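Beta-lactamase (PDB 6KBY) probably hydrolyses beta-lactam antibiotics to substituted beta-amino acids, as a class C enzyme, and binds AMP in its active-site pocket. Local coordinates at residues N64-E68 with Q201-A206; W207-D213 with A346-Y350. All blocks are in the same frame, centred on the assembly; numbering follows the deposited sequence.

Contact 1 of 2, residues N64-E68 with Q201-A206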
loop_
_atom_site.group_PDB
_atom_site.type_symbol
_atom_site.label_atom_id
_atom_site.label_comp_id
_atom_site.label_asym_id
_atom_site.label_seq_id
_atom_site.Cartn_x
_atom_site.Cartn_y
_atom_site.Cartn_z
ATOM N N ASN A 64 -2.160 -2.925 19.963
ATOM C CA ASN A 64 -1.005 -2.062 19.754
ATOM C C ASN A 64 0.059 -2.671 18.853
ATOM O O ASN A 64 1.064 -2.011 18.573
ATOM C CB ASN A 64 -0.384 -1.676 21.100
ATOM C CG ASN A 64 -1.340 -0.901 21.973
ATOM O OD1 ASN A 64 -2.020 0.006 21.504
ATOM N ND2 ASN A 64 -1.409 -1.266 23.245
ATOM N N THR A 65 -0.137 -3.899 18.382
ATOM C CA THR A 65 0.920 -4.580 17.646
ATOM C C THR A 65 1.180 -3.898 16.313
ATOM O O THR A 65 0.253 -3.651 15.533
ATOM C CB THR A 65 0.546 -6.038 17.400
ATOM O OG1 THR A 65 0.356 -6.700 18.654
ATOM C CG2 THR A 65 1.644 -6.747 16.611
ATOM N N LEU A 66 2.454 -3.630 16.047
ATOM C CA LEU A 66 2.916 -3.053 14.796
ATOM C C LEU A 66 3.376 -4.171 13.873
ATOM O O LEU A 66 4.161 -5.042 14.276
ATOM C CB LEU A 66 4.085 -2.100 15.054
ATOM C CG LEU A 66 3.758 -0.892 15.929
ATOM C CD1 LEU A 66 5.030 -0.267 16.475
ATOM C CD2 LEU A 66 2.961 0.133 15.145
ATOM N N PHE A 67 2.889 -4.135 12.634
ATOM C CA PHE A 67 3.309 -5.053 11.590
ATOM C C PHE A 67 4.000 -4.262 10.487
ATOM O O PHE A 67 3.628 -3.119 10.198
ATOM C CB PHE A 67 2.102 -5.762 10.947
ATOM C CG PHE A 67 1.354 -6.702 11.864
ATOM C CD1 PHE A 67 0.427 -6.224 12.782
ATOM C CD2 PHE A 67 1.529 -8.073 11.753
ATOM C CE1 PHE A 67 -0.281 -7.100 13.599
ATOM C CE2 PHE A 67 0.828 -8.952 12.567
ATOM C CZ PHE A 67 -0.081 -8.464 13.488
ATOM N N GLU A 68 4.994 -4.878 9.855
ATOM C CA GLU A 68 5.493 -4.361 8.591
ATOM C C GLU A 68 4.437 -4.580 7.523
ATOM O O GLU A 68 3.820 -5.648 7.450
ATOM C CB GLU A 68 6.768 -5.099 8.186
ATOM C CG GLU A 68 7.896 -4.885 9.174
ATOM C CD GLU A 68 9.117 -5.758 8.939
ATOM O OE1 GLU A 68 9.181 -6.485 7.926
ATOM O OE2 GLU A 68 10.025 -5.715 9.794
ATOM N N GLN A 201 7.803 1.922 21.508
ATOM C CA GLN A 201 6.940 1.057 20.718
ATOM C C GLN A 201 7.632 -0.221 20.269
ATOM O O GLN A 201 6.978 -1.087 19.675
ATOM C CB GLN A 201 6.396 1.823 19.507
ATOM C CG GLN A 201 5.448 2.945 19.892
ATOM C CD GLN A 201 4.130 2.414 20.402
ATOM O OE1 GLN A 201 3.754 1.277 20.106
ATOM N NE2 GLN A 201 3.422 3.221 21.180
ATOM N N MET A 202 8.930 -0.373 20.541
ATOM C CA MET A 202 9.621 -1.584 20.111
ATOM C C MET A 202 8.996 -2.831 20.716
ATOM O O MET A 202 8.966 -3.883 20.068
ATOM C CB MET A 202 11.112 -1.498 20.435
ATOM C CG MET A 202 11.877 -0.557 19.519
ATOM S SD MET A 202 11.850 -1.042 17.773
ATOM C CE MET A 202 12.747 -2.590 17.819
ATOM N N GLU A 203 8.473 -2.733 21.939
ATOM C CA GLU A 203 7.831 -3.882 22.566
ATOM C C GLU A 203 6.584 -4.324 21.813
ATOM O O GLU A 203 6.128 -5.457 22.000
ATOM C CB GLU A 203 7.479 -3.563 24.023
ATOM C CG GLU A 203 6.439 -2.459 24.189
ATOM C CD GLU A 203 6.018 -2.256 25.638
ATOM O OE1 GLU A 203 5.092 -1.456 25.884
ATOM O OE2 GLU A 203 6.611 -2.901 26.529
ATOM N N ASN A 204 6.023 -3.452 20.977
ATOM C CA ASN A 204 4.830 -3.737 20.193
ATOM C C ASN A 204 5.145 -4.142 18.764
ATOM O O ASN A 204 4.222 -4.476 18.014
ATOM C CB ASN A 204 3.919 -2.511 20.165
ATOM C CG ASN A 204 3.305 -2.221 21.507
ATOM O OD1 ASN A 204 2.948 -3.137 22.248
ATOM N ND2 ASN A 204 3.180 -0.941 21.838
ATOM N N TYR A 205 6.409 -4.111 18.367
ATOM C CA TYR A 205 6.787 -4.380 16.986
ATOM C C TYR A 205 6.921 -5.890 16.815
ATOM O O TYR A 205 7.881 -6.502 17.302
ATOM C CB TYR A 205 8.085 -3.634 16.690
ATOM C CG TYR A 205 8.633 -3.679 15.275
ATOM C CD1 TYR A 205 7.940 -4.279 14.221
ATOM C CD2 TYR A 205 9.876 -3.121 15.005
ATOM C CE1 TYR A 205 8.490 -4.316 12.942
ATOM C CE2 TYR A 205 10.420 -3.150 13.747
ATOM C CZ TYR A 205 9.732 -3.744 12.717
ATOM O OH TYR A 205 10.309 -3.753 11.470
ATOM N N ALA A 206 5.939 -6.492 16.149
ATOM C CA ALA A 206 5.960 -7.926 15.911
ATOM C C ALA A 206 7.219 -8.318 15.157
ATOM O O ALA A 206 7.775 -7.533 14.385
ATOM C CB ALA A 206 4.749 -8.325 15.068
HETATM O O HOH W 1 1.361 0.745 18.705
#

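Contact 2 of 2, residues W207-D213 with A346-Y350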
loop_
_atom_site.group_PDB
_atom_site.type_symbol
_atom_site.label_atom_id
_atom_site.label_comp_id
_atom_site.label_asym_id
_atom_site.label_seq_id
_atom_site.Cartn_x
_atom_site.Cartn_y
_atom_site.Cartn_z
ATOM N N TRP A 207 7.669 -9.549 15.384
ATOM C CA TRP A 207 8.697 -10.140 14.548
ATOM C C TRP A 207 8.035 -10.818 13.358
ATOM O O TRP A 207 6.938 -11.371 13.479
ATOM C CB TRP A 207 9.539 -11.133 15.352
ATOM C CG TRP A 207 10.489 -10.415 16.252
ATOM C CD1 TRP A 207 10.293 -10.079 17.558
ATOM C CD2 TRP A 207 11.765 -9.885 15.884
ATOM N NE1 TRP A 207 11.386 -9.387 18.037
ATOM C CE2 TRP A 207 12.302 -9.257 17.026
ATOM C CE3 TRP A 207 12.506 -9.883 14.701
ATOM C CZ2 TRP A 207 13.555 -8.638 17.018
ATOM C CZ3 TRP A 207 13.753 -9.274 14.698
ATOM C CH2 TRP A 207 14.259 -8.656 15.846
ATOM N N GLY A 208 8.682 -10.725 12.203
ATOM C CA GLY A 208 8.254 -11.488 11.057
ATOM C C GLY A 208 8.952 -12.822 11.019
ATOM O O GLY A 208 10.032 -12.984 11.574
ATOM N N TYR A 209 8.336 -13.800 10.366
ATOM C CA TYR A 209 8.900 -15.143 10.295
ATOM C C TYR A 209 9.071 -15.527 8.833
ATOM O O TYR A 209 8.086 -15.616 8.090
ATOM C CB TYR A 209 8.061 -16.134 11.113
ATOM C CG TYR A 209 8.203 -15.779 12.575
ATOM C CD1 TYR A 209 7.380 -14.828 13.165
ATOM C CD2 TYR A 209 9.233 -16.318 13.340
ATOM C CE1 TYR A 209 7.553 -14.452 14.480
ATOM C CE2 TYR A 209 9.410 -15.954 14.657
ATOM C CZ TYR A 209 8.569 -15.021 15.225
ATOM O OH TYR A 209 8.741 -14.642 16.533
ATOM N N ASN A 210 10.328 -15.707 8.416
ATOM C CA ASN A 210 10.649 -15.907 7.009
ATOM C C ASN A 210 10.366 -17.353 6.600
ATOM O O ASN A 210 9.778 -18.137 7.352
ATOM C CB ASN A 210 12.068 -15.423 6.693
ATOM C CG ASN A 210 13.152 -16.297 7.314
ATOM O OD1 ASN A 210 12.878 -17.370 7.855
ATOM N ND2 ASN A 210 14.399 -15.840 7.223
ATOM N N LYS A 211 10.788 -17.720 5.386
ATOM C CA LYS A 211 10.490 -19.052 4.866
ATOM C C LYS A 211 11.099 -20.151 5.721
ATOM O O LYS A 211 10.552 -21.259 5.786
ATOM C CB LYS A 211 10.998 -19.183 3.434
ATOM C CG LYS A 211 10.215 -18.394 2.421
ATOM C CD LYS A 211 10.806 -18.623 1.047
ATOM C CE LYS A 211 10.067 -17.846 -0.018
ATOM N NZ LYS A 211 10.582 -18.192 -1.366
ATOM N N LYS A 212 12.228 -19.880 6.364
ATOM C CA LYS A 212 12.834 -20.832 7.282
ATOM C C LYS A 212 12.415 -20.587 8.726
ATOM O O LYS A 212 13.028 -21.137 9.646
ATOM C CB LYS A 212 14.356 -20.844 7.112
ATOM C CG LYS A 212 14.774 -21.439 5.770
ATOM C CD LYS A 212 16.275 -21.467 5.564
ATOM C CE LYS A 212 16.610 -22.060 4.193
ATOM N NZ LYS A 212 18.070 -22.085 3.921
ATOM N N ASP A 213 11.373 -19.780 8.929
ATOM C CA ASP A 213 10.792 -19.523 10.245
ATOM C C ASP A 213 11.758 -18.821 11.196
ATOM O O ASP A 213 11.640 -18.939 12.416
ATOM C CB ASP A 213 10.147 -20.772 10.853
ATOM C CG ASP A 213 8.854 -21.140 10.150
ATOM O OD1 ASP A 213 8.015 -20.231 9.949
ATOM O OD2 ASP A 213 8.681 -22.320 9.778
ATOM N N ALA A 346 -0.348 -9.871 8.759
ATOM C CA ALA A 346 0.224 -11.124 9.230
ATOM C C ALA A 346 1.731 -10.969 9.362
ATOM O O ALA A 346 2.366 -10.255 8.577
ATOM C CB ALA A 346 -0.041 -12.268 8.248
ATOM N N ASN A 347 2.307 -11.679 10.336
ATOM C CA ASN A 347 3.759 -11.747 10.492
ATOM C C ASN A 347 4.361 -13.012 9.878
ATOM O O ASN A 347 5.328 -13.599 10.392
ATOM C CB ASN A 347 4.203 -11.520 11.935
ATOM C CG ASN A 347 3.702 -12.579 12.886
ATOM O OD1 ASN A 347 2.882 -13.421 12.516
ATOM N ND2 ASN A 347 4.173 -12.527 14.134
ATOM N N LYS A 348 3.792 -13.426 8.752
ATOM C CA LYS A 348 4.438 -14.324 7.812
ATOM C C LYS A 348 3.958 -13.918 6.428
ATOM O O LYS A 348 2.803 -13.515 6.261
ATOM C CB LYS A 348 4.117 -15.796 8.091
ATOM C CG LYS A 348 4.738 -16.758 7.082
ATOM C CD LYS A 348 4.595 -18.203 7.511
ATOM C CE LYS A 348 5.637 -18.569 8.546
ATOM N NZ LYS A 348 7.003 -18.638 7.945
ATOM N N ASN A 349 4.859 -13.977 5.454
ATOM C CA ASN A 349 4.536 -13.669 4.062
ATOM C C ASN A 349 3.911 -14.916 3.445
ATOM O O ASN A 349 4.620 -15.837 3.028
ATOM C CB ASN A 349 5.816 -13.264 3.337
ATOM C CG ASN A 349 5.594 -12.900 1.879
ATOM O OD1 ASN A 349 4.543 -13.167 1.295
ATOM N ND2 ASN A 349 6.609 -12.297 1.275
ATOM N N TYR A 350 2.584 -14.953 3.388
ATOM C CA TYR A 350 1.844 -16.043 2.769
ATOM C C TYR A 350 1.215 -15.547 1.471
ATOM O O TYR A 350 1.105 -14.343 1.231
ATOM C CB TYR A 350 0.798 -16.615 3.738
ATOM C CG TYR A 350 -0.330 -15.657 4.041
ATOM C CD1 TYR A 350 -0.147 -14.567 4.887
ATOM C CD2 TYR A 350 -1.579 -15.836 3.467
ATOM C CE1 TYR A 350 -1.181 -13.684 5.146
ATOM C CE2 TYR A 350 -2.613 -14.957 3.723
ATOM C CZ TYR A 350 -2.409 -13.884 4.561
ATOM O OH TYR A 350 -3.447 -13.015 4.799
HETATM O O HOH W 2 7.513 -14.926 5.677
#

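Contact 1 of 2, residues N64-E68 with Q201-A206
Leu66 is gripped through its backbone by the residues on both sides of Tyr205. Its N donates to Asn204 O at 2.8 Å, nearly straight at 170°, and its O accepts Ala206 N at 3.0 Å, the donor lying in the carbonyl plane. These two bonds make a single parallel bridge, with both chains running the same way. Asn204 O also receives a CA-H contact from Thr65, while the Asn204 N bonds back to Gln201 O within its own turn.

A second link joins side chains. Tyr205 OH donates to Glu68 OE2 at 2.6 Å, on the anti side of a carboxylate turned 56° from the ring. Setting CG opposite the backbone N (chi1 -176°) sends the Tyr205 ring along the neighbouring segment, where its edge meets Glu68 CG; His217 stacks on the ring. OE2 also takes Val218 N, and OE1 takes the hydroxyl of Thr325, so the buried carboxylate has several donors, which would probably favour its charged form.

Amides and water close the other end. Asn204 ND2 reaches Gln201 OE1 at 2.9 Å, approaching from above the carbonyl plane, and a water bridges that same OE1 to Asn64 O at 2.8 Å each. The amide of Asn204 lies against Asn64 CB.

Apolar contacts run alongside: Leu66 CD1 meets Gln201 CB at 3.9 Å, the two side chains crossing near a right angle, and Thr65 CG2 touches Ala206 CB at 3.8 Å.

An isolated parallel bridge thus joins the loop before strand 208-209 to the segment carrying strand 67-68, an outer strand of the small antiparallel sheet with 231-232 and 193-194, beside the AMP pocket of the class C beta-lactamase fold.

Contact 2 of 2, residues W207-D213 with A346-Y350
Lys348 and Asp213 form a salt bridge, NZ to OD1 at 2.8 Å, in which the ammonium comes from above the carboxylate plane. The same NZ donates to Tyr209 O at 3.2 Å, well above that carbonyl plane, and lies 2.9 Å from Asn210 O. Three oxygens of one segment thus lie close to the ammonium nitrogen. The lysine side chain starts out extended and bends near its end, chi3 -80° and chi4 -71°, so that its aliphatic part passes Tyr209 O on the way.

Tyr209 O has a further partner in a water at 2.6 Å, which in turn accepts Asn349 N at 2.8 Å; lysine and water both reach this carbonyl. The Tyr209 N is satisfied by Asn347 O at 3.0 Å, though the donor sits above the carbonyl plane, and the Tyr209 backbone also bonds to that of Gly327.

The acceptors gathered by Lys348 belong to a beta hairpin: strand 208-209 pairs with strand 215-216, and a type I turn from Asn210 to Asp213, closed by Asp213 N to Asn210 O, lies in the connection. The hairpin is held against the loop that leaves strand 340-346 of the large sheet.

Asn347 is the other polar side chain to account for. Its ND2 bonds to Leu52 O and more weakly to Trp207 O, at 3.1 Å, while OD1 takes Gly34 N. Alongside it runs Tyr209, ring and amide planes 84° apart, with Asn347 O at the ring edge. Tyr209 OH accepts a hydrogen bond from Lys55 N, and the Lys55 side chain makes a cation-pi contact with the ring. Asn349, two residues beyond Asn347, points its ND2 at Thr325 O in a weak bond, close to the AMP-binding Ser324.

How the contacts relate
The two contacts follow one another in the sequence: contact 1 closes at residue 206 and contact 2 opens at 207, so one continuous run, 201-213, is tied first to segment 64-68 and then to the loop after strand 340-346. Their centres lie about 15 Å apart on the same side of the chain's centre, and they touch where the ring of Phe67 packs on Ala346 and Asn347. Contact 1 involves the small three-stranded sheet, contact 2 the hairpin and the end of a strand in the ten-stranded sheet. Both lie near the AMP pocket, the side chains of Glu68 and Asn349 each about 6 Å from the ligand, consistent with their bordering one rim.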